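PDB 6IMV: endo-beta-1,2-glucanase from Talaromyces funiculosus, which hydrolyses internal beta-1,2-glucosidic linkages of beta-1,2-glucan, and holds the disaccharide sophorose in this complex. Local coordinates for residues 39-44 and 414-419; 283-288 and 365-370; 258-263 and 458-463; 398-403 and 487-492. All blocks are in the same frame, centred on the assembly; numbering follows the deposited sequence.

The four contacts run from the interior to the surface of a helix-rich fold. Contact 1 is buried and rests on a carboxylate gripping a strand. It touches contact 4, where Trp401 packs its CZ2 against Ser416 CB at 3.6 Å. Contacts 2 and 4 are partly buried and lean on the same helix, 318-337, yet contact 2 uses hydrocarbon and bridging water, whereas contact 4 uses two direct hydrogen bonds around a proline. Contact 3 lies at the surface, across the chain's centre from contacts 1 and 4 and about 37 and 40 Å from them between centres; it joins helix 252-261 to the link between two later helices by aromatic and aliphatic packing, with no hydrogen bond between its segments.

Contact 1 of 4, residues 39-44 and 414-419; sequences FWEGKF and YGSTES
Glu41 OE2 accepts the backbone N-H of Ser416 at 2.8 Å, with an N-H...O angle of 160° and the syn lone pair as acceptor, and so ties helix 30-41 to the start of strand 415-421 in the large antiparallel sheet. The other carboxylate oxygen forms a salt bridge with Lys436, whose NZ also bonds Tyr414 O; one lysine thereby serves both partners of the contact, and its charge probably helps to keep Glu41 ionised. The carboxylate reaches the strand although the CB of Glu41 points away from it, because the chain turns back about the CB-CG bond (chi2 -40°). Just before Ser416 comes Gly415, which lets the chain pass close to the helix: Glu41 OE2 comes to 3.4 Å from Gly415 CA, and Trp40 CB sits 3.9 Å from the same carbon. Its backbone angles (phi 99°) suit a residue with no CB to press on the preceding carbonyl oxygen or on Glu41 OE2. Farther along the strand, Glu418 hydrogen-bonds Thr432 and Asn348, two residues of the sophorose pocket, and so probably acts as second-shell support for the glucose site. Tyr414 completes the seam. Its CB lies 4.4 Å from Phe44 CB, its hydroxyl bonds Gly71 N, and its ring turns an edge to Lys43, with Tyr414 CD1 3.5 Å from Lys43 O close to the ring plane.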
loop_
_atom_site.group_PDB
_atom_site.type_symbol
_atom_site.label_atom_id
_atom_site.label_comp_id
_atom_site.label_asym_id
_atom_site.label_seq_id
_atom_site.Cartn_x
_atom_site.Cartn_y
_atom_site.Cartn_z
ATOM N N PHE A 39 14.364 -11.946 0.043
ATOM C CA PHE A 39 14.956 -12.697 1.164
ATOM C C PHE A 39 15.041 -11.799 2.403
ATOM O O PHE A 39 14.568 -12.165 3.479
ATOM C CB PHE A 39 16.342 -13.243 0.803
ATOM C CG PHE A 39 16.997 -14.044 1.897
ATOM C CD1 PHE A 39 16.721 -15.395 2.038
ATOM C CD2 PHE A 39 17.864 -13.450 2.806
ATOM C CE1 PHE A 39 17.304 -16.140 3.055
ATOM C CE2 PHE A 39 18.450 -14.192 3.820
ATOM C CZ PHE A 39 18.168 -15.536 3.942
ATOM N N TRP A 40 15.626 -10.609 2.237
ATOM C CA TRP A 40 15.832 -9.719 3.380
ATOM C C TRP A 40 14.531 -9.012 3.788
ATOM O O TRP A 40 14.295 -8.819 4.993
ATOM C CB TRP A 40 16.997 -8.769 3.113
ATOM C CG TRP A 40 18.285 -9.501 3.304
ATOM C CD1 TRP A 40 19.088 -10.004 2.327
ATOM C CD2 TRP A 40 18.857 -9.916 4.558
ATOM N NE1 TRP A 40 20.140 -10.678 2.886
ATOM C CE2 TRP A 40 20.022 -10.646 4.252
ATOM C CE3 TRP A 40 18.502 -9.740 5.905
ATOM C CZ2 TRP A 40 20.844 -11.181 5.243
ATOM C CZ3 TRP A 40 19.311 -10.274 6.885
ATOM C CH2 TRP A 40 20.470 -10.979 6.554
ATOM N N GLU A 41 13.680 -8.673 2.811
ATOM C CA GLU A 41 12.366 -8.109 3.121
ATOM C C GLU A 41 11.578 -9.073 4.025
ATOM O O GLU A 41 10.890 -8.645 4.951
ATOM C CB GLU A 41 11.589 -7.801 1.835
ATOM C CG GLU A 41 12.012 -6.518 1.129
ATOM C CD GLU A 41 12.318 -5.348 2.041
ATOM O OE1 GLU A 41 11.418 -4.923 2.801
ATOM O OE2 GLU A 41 13.462 -4.877 2.001
ATOM N N GLY A 42 11.672 -10.375 3.734
ATOM C CA GLY A 42 11.017 -11.423 4.493
ATOM C C GLY A 42 11.386 -11.451 5.971
ATOM O O GLY A 42 10.598 -11.908 6.789
ATOM N N LYS A 43 12.579 -10.963 6.326
ATOM C CA LYS A 43 13.018 -10.913 7.725
ATOM C C LYS A 43 12.180 -9.916 8.529
ATOM O O LYS A 43 12.152 -9.993 9.763
ATOM C CB LYS A 43 14.511 -10.583 7.832
ATOM C CG LYS A 43 15.436 -11.615 7.205
ATOM C CD LYS A 43 15.088 -13.034 7.585
ATOM C CE LYS A 43 16.143 -14.040 7.172
ATOM N NZ LYS A 43 15.579 -15.411 7.169
ATOM N N PHE A 44 11.507 -8.992 7.837
ATOM C CA PHE A 44 10.554 -8.080 8.477
ATOM C C PHE A 44 9.399 -8.879 9.091
ATOM O O PHE A 44 8.822 -8.471 10.114
ATOM C CB PHE A 44 10.046 -7.048 7.470
ATOM C CG PHE A 44 9.031 -6.061 7.992
ATOM C CD1 PHE A 44 9.304 -5.273 9.102
ATOM C CD2 PHE A 44 7.827 -5.870 7.335
ATOM C CE1 PHE A 44 8.386 -4.339 9.558
ATOM C CE2 PHE A 44 6.908 -4.936 7.792
ATOM C CZ PHE A 44 7.190 -4.172 8.900
ATOM N N TYR A 414 16.337 -6.576 8.494
ATOM C CA TYR A 414 14.931 -6.787 8.128
ATOM C C TYR A 414 14.635 -6.211 6.735
ATOM O O TYR A 414 13.463 -5.990 6.396
ATOM C CB TYR A 414 14.017 -6.155 9.184
ATOM C CG TYR A 414 14.453 -6.367 10.613
ATOM C CD1 TYR A 414 14.088 -7.505 11.317
ATOM C CD2 TYR A 414 15.253 -5.432 11.261
ATOM C CE1 TYR A 414 14.501 -7.707 12.628
ATOM C CE2 TYR A 414 15.657 -5.608 12.570
ATOM C CZ TYR A 414 15.282 -6.750 13.254
ATOM O OH TYR A 414 15.699 -6.913 14.538
ATOM N N GLY A 415 15.684 -5.984 5.933
ATOM C CA GLY A 415 15.557 -5.468 4.558
ATOM C C GLY A 415 15.822 -3.973 4.483
ATOM O O GLY A 415 16.707 -3.470 5.165
ATOM N N SER A 416 15.048 -3.271 3.649
ATOM C CA SER A 416 15.239 -1.829 3.429
ATOM C C SER A 416 14.814 -1.032 4.670
ATOM O O SER A 416 13.926 -1.446 5.447
ATOM C CB SER A 416 14.515 -1.353 2.196
ATOM O OG SER A 416 13.102 -1.497 2.322
ATOM N N THR A 417 15.475 0.117 4.845
ATOM C CA THR A 417 15.162 1.085 5.883
ATOM C C THR A 417 14.090 2.055 5.357
ATOM O O THR A 417 13.995 2.285 4.136
ATOM C CB THR A 417 16.452 1.791 6.317
ATOM O OG1 THR A 417 17.430 0.804 6.645
ATOM C CG2 THR A 417 16.261 2.713 7.496
ATOM N N GLU A 418 13.314 2.636 6.282
ATOM C CA GLU A 418 12.138 3.485 5.984
ATOM C C GLU A 418 12.478 4.578 4.954
ATOM O O GLU A 418 11.821 4.693 3.906
ATOM C CB GLU A 418 11.604 4.097 7.284
ATOM C CG GLU A 418 10.482 5.118 7.095
ATOM C CD GLU A 418 9.058 4.592 7.109
ATOM O OE1 GLU A 418 8.880 3.359 7.091
ATOM O OE2 GLU A 418 8.120 5.425 7.123
ATOM N N SER A 419 13.478 5.409 5.264
ATOM C CA SER A 419 13.749 6.605 4.470
ATOM C C SER A 419 15.111 7.200 4.825
ATOM O O SER A 419 15.644 6.921 5.887
ATOM C CB SER A 419 12.663 7.636 4.657
ATOM O OG SER A 419 12.750 8.230 5.937
#

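Contact 2 of 4, residues 283-288 and 365-370; sequences VDYHIG and AGIPSI
Ile370 pushes its CG2 methyl into a shallow hollow on strand 282-287, bounded by Val283 CG2 on one side and by the CA and CB of Tyr285 on the other. The methyl is 3.6 Å from Tyr285 CA and 4.0 Å from Val283 CG2, snug against the tyrosine and looser against the valine. With its CG1 set between backbone N and carbonyl carbon (chi1 50°), Ile370 also brings CD1 obliquely to the ring, 4.0 Å from Tyr285 CD1. A second bump comes from Ile367, whose CG2 meets the ring at its edge, 3.8 Å from Tyr285 CE1, the two side chains lying roughly at a right angle. The ring is thus lodged beside both isoleucines, while helix 318-337 supplies Ala330 and Val337 to it and Asn334 bonds its hydroxyl. Ser369 OG touches Ile287 CD1 at 3.8 Å and approaches the tyrosine ring obliquely. The contact therefore seats the loop before strand 380-381 against the two-stranded hairpin formed by 282-287 and 290-296. No hydrogen bond passes directly between the segments; two waters do that work. One donates to Asp284 O at 2.7 Å and to Ser369 O at 2.9 Å, and the other accepts from His286 N and bonds Ser369 OG. Such chemistry implies division of labour: interlocked hydrocarbon on the inner side, and water meeting the strand's polar groups beside the exposed serine.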
loop_
_atom_site.group_PDB
_atom_site.type_symbol
_atom_site.label_atom_id
_atom_site.label_comp_id
_atom_site.label_asym_id
_atom_site.label_seq_id
_atom_site.Cartn_x
_atom_site.Cartn_y
_atom_site.Cartn_z
ATOM N N VAL A 283 -3.002 16.689 -16.532
ATOM C CA VAL A 283 -2.014 17.756 -16.527
ATOM C C VAL A 283 -0.739 17.230 -17.181
ATOM O O VAL A 283 -0.494 16.018 -17.221
ATOM C CB VAL A 283 -1.714 18.297 -15.114
ATOM C CG1 VAL A 283 -2.911 19.011 -14.525
ATOM C CG2 VAL A 283 -1.215 17.211 -14.165
ATOM N N ASP A 284 0.079 18.165 -17.666
ATOM C CA ASP A 284 1.324 17.829 -18.314
ATOM C C ASP A 284 2.483 18.169 -17.370
ATOM O O ASP A 284 2.622 19.321 -16.917
ATOM C CB ASP A 284 1.447 18.547 -19.658
ATOM C CG ASP A 284 0.568 17.992 -20.763
ATOM O OD1 ASP A 284 -0.072 16.914 -20.574
ATOM O OD2 ASP A 284 0.526 18.647 -21.816
ATOM N N TYR A 285 3.305 17.161 -17.073
ATOM C CA TYR A 285 4.596 17.377 -16.439
ATOM C C TYR A 285 5.573 17.935 -17.479
ATOM O O TYR A 285 5.729 17.367 -18.554
ATOM C CB TYR A 285 5.189 16.082 -15.884
ATOM C CG TYR A 285 6.544 16.286 -15.257
ATOM C CD1 TYR A 285 6.679 16.594 -13.914
ATOM C CD2 TYR A 285 7.697 16.234 -16.023
ATOM C CE1 TYR A 285 7.924 16.805 -13.342
ATOM C CE2 TYR A 285 8.946 16.470 -15.474
ATOM C CZ TYR A 285 9.062 16.750 -14.131
ATOM O OH TYR A 285 10.304 16.957 -13.602
ATOM N N HIS A 286 6.239 19.041 -17.145
ATOM C CA HIS A 286 7.213 19.637 -18.051
ATOM C C HIS A 286 8.163 20.517 -17.247
ATOM O O HIS A 286 7.773 21.585 -16.801
ATOM C CB HIS A 286 6.518 20.408 -19.191
ATOM C CG HIS A 286 7.407 20.700 -20.358
ATOM N ND1 HIS A 286 7.056 21.608 -21.338
ATOM C CD2 HIS A 286 8.618 20.207 -20.715
ATOM C CE1 HIS A 286 8.013 21.670 -22.247
ATOM N NE2 HIS A 286 8.985 20.824 -21.885
ATOM N N ILE A 287 9.375 20.000 -17.021
ATOM C CA ILE A 287 10.448 20.719 -16.342
ATOM C C ILE A 287 11.745 20.478 -17.116
ATOM O O ILE A 287 12.067 19.342 -17.467
ATOM C CB ILE A 287 10.559 20.313 -14.859
ATOM C CG1 ILE A 287 9.318 20.744 -14.073
ATOM C CG2 ILE A 287 11.830 20.880 -14.237
ATOM C CD1 ILE A 287 9.338 20.335 -12.625
ATOM N N GLY A 288 12.479 21.568 -17.369
ATOM C CA GLY A 288 13.688 21.544 -18.190
ATOM C C GLY A 288 13.432 20.826 -19.502
ATOM O O GLY A 288 12.450 21.130 -20.191
ATOM N N ALA A 365 5.015 14.691 0.290
ATOM C CA ALA A 365 6.219 14.420 -0.489
ATOM C C ALA A 365 5.835 13.762 -1.816
ATOM O O ALA A 365 5.348 12.626 -1.851
ATOM C CB ALA A 365 7.173 13.559 0.294
ATOM N N GLY A 366 6.069 14.493 -2.907
ATOM C CA GLY A 366 5.748 14.031 -4.244
ATOM C C GLY A 366 6.359 14.926 -5.311
ATOM O O GLY A 366 7.551 15.212 -5.273
ATOM N N ILE A 367 5.518 15.352 -6.259
ATOM C CA ILE A 367 5.932 16.138 -7.423
ATOM C C ILE A 367 4.953 17.297 -7.559
ATOM O O ILE A 367 3.870 17.139 -8.123
ATOM C CB ILE A 367 6.003 15.272 -8.695
ATOM C CG1 ILE A 367 6.861 14.022 -8.467
ATOM C CG2 ILE A 367 6.490 16.102 -9.880
ATOM C CD1 ILE A 367 7.144 13.236 -9.718
ATOM N N PRO A 368 5.296 18.472 -6.993
ATOM C CA PRO A 368 4.345 19.570 -6.841
ATOM C C PRO A 368 3.708 20.098 -8.133
ATOM O O PRO A 368 2.557 20.485 -8.102
ATOM C CB PRO A 368 5.134 20.721 -6.183
ATOM C CG PRO A 368 6.530 20.194 -5.894
ATOM C CD PRO A 368 6.604 18.765 -6.397
ATOM N N SER A 369 4.445 20.103 -9.242
ATOM C CA SER A 369 3.971 20.722 -10.501
ATOM C C SER A 369 2.823 19.923 -11.135
ATOM O O SER A 369 2.179 20.412 -12.055
ATOM C CB SER A 369 5.109 20.910 -11.479
ATOM O OG SER A 369 5.695 19.661 -11.831
ATOM N N ILE A 370 2.594 18.686 -10.675
ATOM C CA ILE A 370 1.532 17.833 -11.212
ATOM C C ILE A 370 0.647 17.339 -10.060
ATOM O O ILE A 370 0.118 16.225 -10.109
ATOM C CB ILE A 370 2.141 16.669 -12.021
ATOM C CG1 ILE A 370 3.234 15.939 -11.240
ATOM C CG2 ILE A 370 2.659 17.179 -13.361
ATOM C CD1 ILE A 370 3.785 14.712 -11.928
HETATM O O HOH W 1 2.875 20.946 -14.773
HETATM O O HOH W 2 5.698 20.265 -14.631
#

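Contact 3 of 4, residues 258-263 and 458-463; sequences LQFFGG and ENIYNT
Phe260 and Ile460 bring their backbones closest, with CA atoms 7.2 Å apart, where helix 252-261 approaches the short link between helices 448-457 and 461-475. Side chains do most of the joining, and Ile460 carries the larger part of it. Its CG1 branch stands between backbone N and carbonyl carbon (chi1 58°), which lays CD1 over one face of the Phe260 ring in a CH-pi contact, 4.0 Å from the ring centroid and 20° off the normal. Ile460 CB lies over the same face, 3.7 Å from Phe260 CD1. The CD1 methyl of Ile460 also meets the neighbouring aromatic at 3.8 Å from Phe261 CZ, so a single isoleucine end is shared by two phenylalanines. Thr463, in the first turn of helix 461-475, comes to the edge of the Phe260 ring, with its CG2 3.8 Å from Phe260 CE1. That methyl is likewise 3.6 Å from Gln259 NE2, whereas the amide oxygen of Gln259 is bonded to Trp273. The aromatic cluster extends outward: Trp256 lies nearly parallel to Phe260, Lys203 makes a cation-pi contact with Phe261, and Trp171 and Tyr174 of helix 163-182 back the pair. Glu458 OE1 is hydrogen-bonded to Tyr174, and OE2 forms a salt bridge with Lys454. Helix 448-457 ends in a Schellman motif, with Asn459, at positive phi, as its C-prime residue, Ile460 N reaching back to Met455 O and Asn459 N to Lys456 O; Ile460 thus sits at the junction with helix 461-475.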
loop_
_atom_site.group_PDB
_atom_site.type_symbol
_atom_site.label_atom_id
_atom_site.label_comp_id
_atom_site.label_asym_id
_atom_site.label_seq_id
_atom_site.Cartn_x
_atom_site.Cartn_y
_atom_site.Cartn_z
ATOM N N LEU A 258 -18.832 0.028 -2.455
ATOM C CA LEU A 258 -20.193 0.538 -2.370
ATOM C C LEU A 258 -20.963 0.209 -3.650
ATOM O O LEU A 258 -22.096 -0.260 -3.579
ATOM C CB LEU A 258 -20.177 2.052 -2.126
ATOM C CG LEU A 258 -19.942 2.490 -0.681
ATOM C CD1 LEU A 258 -19.738 3.992 -0.606
ATOM C CD2 LEU A 258 -21.105 2.060 0.205
ATOM N N GLN A 259 -20.349 0.466 -4.812
ATOM C CA GLN A 259 -21.048 0.281 -6.082
ATOM C C GLN A 259 -21.477 -1.183 -6.248
ATOM O O GLN A 259 -22.628 -1.450 -6.556
ATOM C CB GLN A 259 -20.192 0.688 -7.277
ATOM C CG GLN A 259 -20.768 0.189 -8.596
ATOM C CD GLN A 259 -20.181 0.883 -9.799
ATOM O OE1 GLN A 259 -19.438 1.847 -9.678
ATOM N NE2 GLN A 259 -20.539 0.401 -10.978
ATOM N N PHE A 260 -20.541 -2.116 -6.095
ATOM C CA PHE A 260 -20.821 -3.503 -6.392
ATOM C C PHE A 260 -21.663 -4.168 -5.297
ATOM O O PHE A 260 -22.467 -5.021 -5.623
ATOM C CB PHE A 260 -19.532 -4.287 -6.625
ATOM C CG PHE A 260 -18.796 -3.881 -7.874
ATOM C CD1 PHE A 260 -19.456 -3.795 -9.090
ATOM C CD2 PHE A 260 -17.439 -3.601 -7.836
ATOM C CE1 PHE A 260 -18.771 -3.434 -10.241
ATOM C CE2 PHE A 260 -16.758 -3.231 -8.986
ATOM C CZ PHE A 260 -17.422 -3.151 -10.190
ATOM N N PHE A 261 -21.460 -3.799 -4.025
ATOM C CA PHE A 261 -21.954 -4.614 -2.905
ATOM C C PHE A 261 -22.817 -3.844 -1.897
ATOM O O PHE A 261 -23.374 -4.466 -0.995
ATOM C CB PHE A 261 -20.767 -5.233 -2.167
ATOM C CG PHE A 261 -19.903 -6.093 -3.048
ATOM C CD1 PHE A 261 -20.452 -7.170 -3.728
ATOM C CD2 PHE A 261 -18.543 -5.838 -3.182
ATOM C CE1 PHE A 261 -19.661 -7.965 -4.542
ATOM C CE2 PHE A 261 -17.753 -6.631 -3.995
ATOM C CZ PHE A 261 -18.312 -7.691 -4.679
ATOM N N GLY A 262 -22.933 -2.523 -2.034
ATOM C CA GLY A 262 -23.513 -1.693 -0.999
ATOM C C GLY A 262 -25.037 -1.623 -1.041
ATOM O O GLY A 262 -25.630 -1.138 -0.088
ATOM N N GLY A 263 -25.647 -2.080 -2.146
ATOM C CA GLY A 263 -27.085 -1.986 -2.376
ATOM C C GLY A 263 -27.520 -0.583 -2.792
ATOM O O GLY A 263 -28.626 -0.154 -2.486
ATOM N N GLU A 458 -18.090 -13.458 -10.521
ATOM C CA GLU A 458 -19.248 -12.815 -9.876
ATOM C C GLU A 458 -19.897 -11.804 -10.828
ATOM O O GLU A 458 -20.772 -11.056 -10.424
ATOM C CB GLU A 458 -18.826 -12.187 -8.545
ATOM C CG GLU A 458 -18.471 -13.251 -7.519
ATOM C CD GLU A 458 -17.820 -12.812 -6.213
ATOM O OE1 GLU A 458 -17.728 -11.583 -5.959
ATOM O OE2 GLU A 458 -17.398 -13.712 -5.464
ATOM N N ASN A 459 -19.438 -11.791 -12.082
ATOM C CA ASN A 459 -20.009 -11.009 -13.161
ATOM C C ASN A 459 -20.048 -9.514 -12.802
ATOM O O ASN A 459 -21.022 -8.826 -13.104
ATOM C CB ASN A 459 -21.398 -11.526 -13.552
ATOM C CG ASN A 459 -21.832 -11.053 -14.927
ATOM O OD1 ASN A 459 -21.008 -10.789 -15.805
ATOM N ND2 ASN A 459 -23.131 -10.926 -15.131
ATOM N N ILE A 460 -18.973 -9.001 -12.192
ATOM C CA ILE A 460 -18.835 -7.555 -12.002
ATOM C C ILE A 460 -17.626 -7.005 -12.785
ATOM O O ILE A 460 -17.437 -5.784 -12.850
ATOM C CB ILE A 460 -18.777 -7.200 -10.503
ATOM C CG1 ILE A 460 -17.631 -7.906 -9.770
ATOM C CG2 ILE A 460 -20.133 -7.460 -9.837
ATOM C CD1 ILE A 460 -17.414 -7.400 -8.357
ATOM N N TYR A 461 -16.823 -7.883 -13.394
ATOM C CA TYR A 461 -15.638 -7.467 -14.162
ATOM C C TYR A 461 -16.028 -6.536 -15.323
ATOM O O TYR A 461 -15.400 -5.487 -15.528
ATOM C CB TYR A 461 -14.866 -8.684 -14.676
ATOM C CG TYR A 461 -13.677 -8.316 -15.524
ATOM C CD1 TYR A 461 -12.459 -8.004 -14.940
ATOM C CD2 TYR A 461 -13.780 -8.236 -16.905
ATOM C CE1 TYR A 461 -11.362 -7.646 -15.712
ATOM C CE2 TYR A 461 -12.694 -7.876 -17.687
ATOM C CZ TYR A 461 -11.483 -7.576 -17.088
ATOM O OH TYR A 461 -10.413 -7.210 -17.842
ATOM N N ASN A 462 -17.065 -6.913 -16.081
ATOM C CA ASN A 462 -17.467 -6.146 -17.269
ATOM C C ASN A 462 -17.907 -4.740 -16.852
ATOM O O ASN A 462 -17.577 -3.772 -17.542
ATOM C CB ASN A 462 -18.554 -6.847 -18.093
ATOM C CG ASN A 462 -18.014 -8.038 -18.853
ATOM O OD1 ASN A 462 -16.807 -8.199 -18.987
ATOM N ND2 ASN A 462 -18.895 -8.889 -19.347
ATOM N N THR A 463 -18.622 -4.637 -15.729
ATOM C CA THR A 463 -19.083 -3.347 -15.210
ATOM C C THR A 463 -17.888 -2.456 -14.853
ATOM O O THR A 463 -17.881 -1.259 -15.182
ATOM C CB THR A 463 -19.997 -3.520 -13.992
ATOM O OG1 THR A 463 -21.149 -4.246 -14.419
ATOM C CG2 THR A 463 -20.434 -2.203 -13.391
#

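Contact 4 of 4, residues 398-403 and 487-492; sequences MAWWRN and CLPQET
Pro489 sets its CD over one face of the Trp400 indole, 3.7 Å from the centroid of the five-membered ring and 14° off the normal, a CH-pi contact between helix 394-405 and the irregular C-terminal segment 487-492. Cys487 O lies close to the indole plane, and Trp400 NE1 donates to it at 2.8 Å with an angle of 161°, which helps fix the ring's rotation; one ring thus uses its face for the proline and its edge for the carbonyl two residues before it. One turn later Asn403, with CG anti to the backbone N (chi1 -158°), slides past the other end of the proline, its CG 3.5 Å from Pro489 CB. Pro489 is thereby clasped between two residues of one helical face, and Ala399 also touches it, its carbonyl oxygen 3.8 Å from Pro489 CG. Ala399 CB receives Leu488 CD1 at 3.7 Å. In the next shell the segment is positioned from helix 318-337: Cys487 forms a disulfide with Cys333, and its N bonds Thr332 OG1, while Thr332 and Ser335 also pack on the tryptophan. The segment has no regular secondary structure, and two helix side chains bond its carbonyls. At the far end Asn403 ND2 donates to Glu491 O at 2.8 Å, in the carbonyl plane, and also bonds Pro341 O.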
loop_
_atom_site.group_PDB
_atom_site.type_symbol
_atom_site.label_atom_id
_atom_site.label_comp_id
_atom_site.label_asym_id
_atom_site.label_seq_id
_atom_site.Cartn_x
_atom_site.Cartn_y
_atom_site.Cartn_z
ATOM N N MET A 398 13.924 -1.433 -9.535
ATOM C CA MET A 398 14.948 -1.965 -8.632
ATOM C C MET A 398 16.247 -1.148 -8.708
ATOM O O MET A 398 16.979 -1.089 -7.722
ATOM C CB MET A 398 15.235 -3.433 -8.941
ATOM C CG MET A 398 14.144 -4.361 -8.449
ATOM S SD MET A 398 13.911 -4.230 -6.661
ATOM C CE MET A 398 12.427 -3.228 -6.621
ATOM N N ALA A 399 16.528 -0.517 -9.854
ATOM C CA ALA A 399 17.684 0.385 -9.959
ATOM C C ALA A 399 17.494 1.571 -8.998
ATOM O O ALA A 399 18.432 1.946 -8.268
ATOM C CB ALA A 399 17.890 0.851 -11.381
ATOM N N TRP A 400 16.285 2.141 -8.988
ATOM C CA TRP A 400 15.971 3.261 -8.111
ATOM C C TRP A 400 16.003 2.818 -6.646
ATOM O O TRP A 400 16.555 3.513 -5.789
ATOM C CB TRP A 400 14.633 3.891 -8.493
ATOM C CG TRP A 400 14.759 4.805 -9.668
ATOM C CD1 TRP A 400 14.478 4.518 -10.972
ATOM C CD2 TRP A 400 15.216 6.167 -9.648
ATOM N NE1 TRP A 400 14.739 5.598 -11.759
ATOM C CE2 TRP A 400 15.192 6.624 -10.980
ATOM C CE3 TRP A 400 15.665 7.031 -8.647
ATOM C CZ2 TRP A 400 15.569 7.919 -11.325
ATOM C CZ3 TRP A 400 16.049 8.308 -8.988
ATOM C CH2 TRP A 400 16.000 8.744 -10.309
ATOM N N TRP A 401 15.428 1.641 -6.377
ATOM C CA TRP A 401 15.441 1.013 -5.066
ATOM C C TRP A 401 16.888 0.866 -4.561
ATOM O O TRP A 401 17.208 1.268 -3.442
ATOM C CB TRP A 401 14.722 -0.339 -5.130
ATOM C CG TRP A 401 14.437 -0.965 -3.801
ATOM C CD1 TRP A 401 13.269 -0.898 -3.095
ATOM C CD2 TRP A 401 15.321 -1.804 -3.033
ATOM N NE1 TRP A 401 13.366 -1.643 -1.951
ATOM C CE2 TRP A 401 14.615 -2.200 -1.878
ATOM C CE3 TRP A 401 16.639 -2.247 -3.197
ATOM C CZ2 TRP A 401 15.189 -3.008 -0.898
ATOM C CZ3 TRP A 401 17.198 -3.057 -2.233
ATOM C CH2 TRP A 401 16.484 -3.431 -1.099
ATOM N N ARG A 402 17.751 0.287 -5.401
ATOM C CA ARG A 402 19.154 0.053 -5.085
ATOM C C ARG A 402 19.834 1.383 -4.735
ATOM O O ARG A 402 20.535 1.487 -3.716
ATOM C CB ARG A 402 19.871 -0.626 -6.259
ATOM C CG ARG A 402 21.378 -0.750 -6.074
ATOM C CD ARG A 402 22.093 -1.375 -7.258
ATOM N NE ARG A 402 23.533 -1.170 -7.186
ATOM C CZ ARG A 402 24.150 -0.001 -7.351
ATOM N NH1 ARG A 402 23.482 1.051 -7.790
ATOM N NH2 ARG A 402 25.437 0.113 -7.045
ATOM N N ASN A 403 19.626 2.390 -5.588
ATOM C CA ASN A 403 20.255 3.707 -5.443
ATOM C C ASN A 403 19.994 4.273 -4.037
ATOM O O ASN A 403 20.910 4.765 -3.367
ATOM C CB ASN A 403 19.807 4.686 -6.534
ATOM C CG ASN A 403 20.793 5.820 -6.724
ATOM O OD1 ASN A 403 21.892 5.602 -7.214
ATOM N ND2 ASN A 403 20.418 7.028 -6.337
ATOM N N CYS A 487 13.685 7.046 -16.806
ATOM C CA CYS A 487 15.024 7.512 -16.475
ATOM C C CYS A 487 15.614 6.621 -15.377
ATOM O O CYS A 487 14.882 6.067 -14.550
ATOM C CB CYS A 487 14.998 8.978 -16.054
ATOM S SG CYS A 487 14.628 10.105 -17.430
ATOM N N LEU A 488 16.940 6.484 -15.401
ATOM C CA LEU A 488 17.703 5.765 -14.396
ATOM C C LEU A 488 18.342 6.787 -13.454
ATOM O O LEU A 488 18.575 7.930 -13.847
ATOM C CB LEU A 488 18.776 4.908 -15.086
ATOM C CG LEU A 488 18.334 3.549 -15.642
ATOM C CD1 LEU A 488 17.732 2.662 -14.570
ATOM C CD2 LEU A 488 17.352 3.707 -16.792
ATOM N N PRO A 489 18.652 6.409 -12.193
ATOM C CA PRO A 489 19.309 7.313 -11.251
ATOM C C PRO A 489 20.623 7.894 -11.799
ATOM O O PRO A 489 21.388 7.174 -12.402
ATOM C CB PRO A 489 19.641 6.457 -10.020
ATOM C CG PRO A 489 18.824 5.180 -10.173
ATOM C CD PRO A 489 18.415 5.072 -11.629
ATOM N N GLN A 490 20.849 9.193 -11.580
ATOM C CA GLN A 490 22.048 9.876 -12.084
ATOM C C GLN A 490 22.873 10.473 -10.932
ATOM O O GLN A 490 23.952 10.993 -11.169
ATOM C CB GLN A 490 21.669 10.981 -13.073
ATOM C CG GLN A 490 20.824 10.529 -14.247
ATOM C CD GLN A 490 21.557 9.572 -15.144
ATOM O OE1 GLN A 490 22.744 9.740 -15.397
ATOM N NE2 GLN A 490 20.859 8.552 -15.623
ATOM N N GLU A 491 22.347 10.427 -9.706
ATOM C CA GLU A 491 23.019 10.923 -8.513
ATOM C C GLU A 491 22.939 9.832 -7.437
ATOM O O GLU A 491 21.953 9.079 -7.383
ATOM C CB GLU A 491 22.346 12.206 -8.005
ATOM C CG GLU A 491 22.645 13.451 -8.825
ATOM C CD GLU A 491 21.853 13.642 -10.114
ATOM O OE1 GLU A 491 20.700 13.161 -10.210
ATOM O OE2 GLU A 491 22.398 14.290 -11.030
ATOM N N THR A 492 23.958 9.770 -6.576
ATOM C CA THR A 492 23.953 8.896 -5.408
ATOM C C THR A 492 23.539 9.695 -4.163
ATOM O O THR A 492 23.618 10.925 -4.140
ATOM C CB THR A 492 25.321 8.229 -5.216
ATOM O OG1 THR A 492 26.301 9.264 -5.136
ATOM C CG2 THR A 492 25.659 7.274 -6.341
#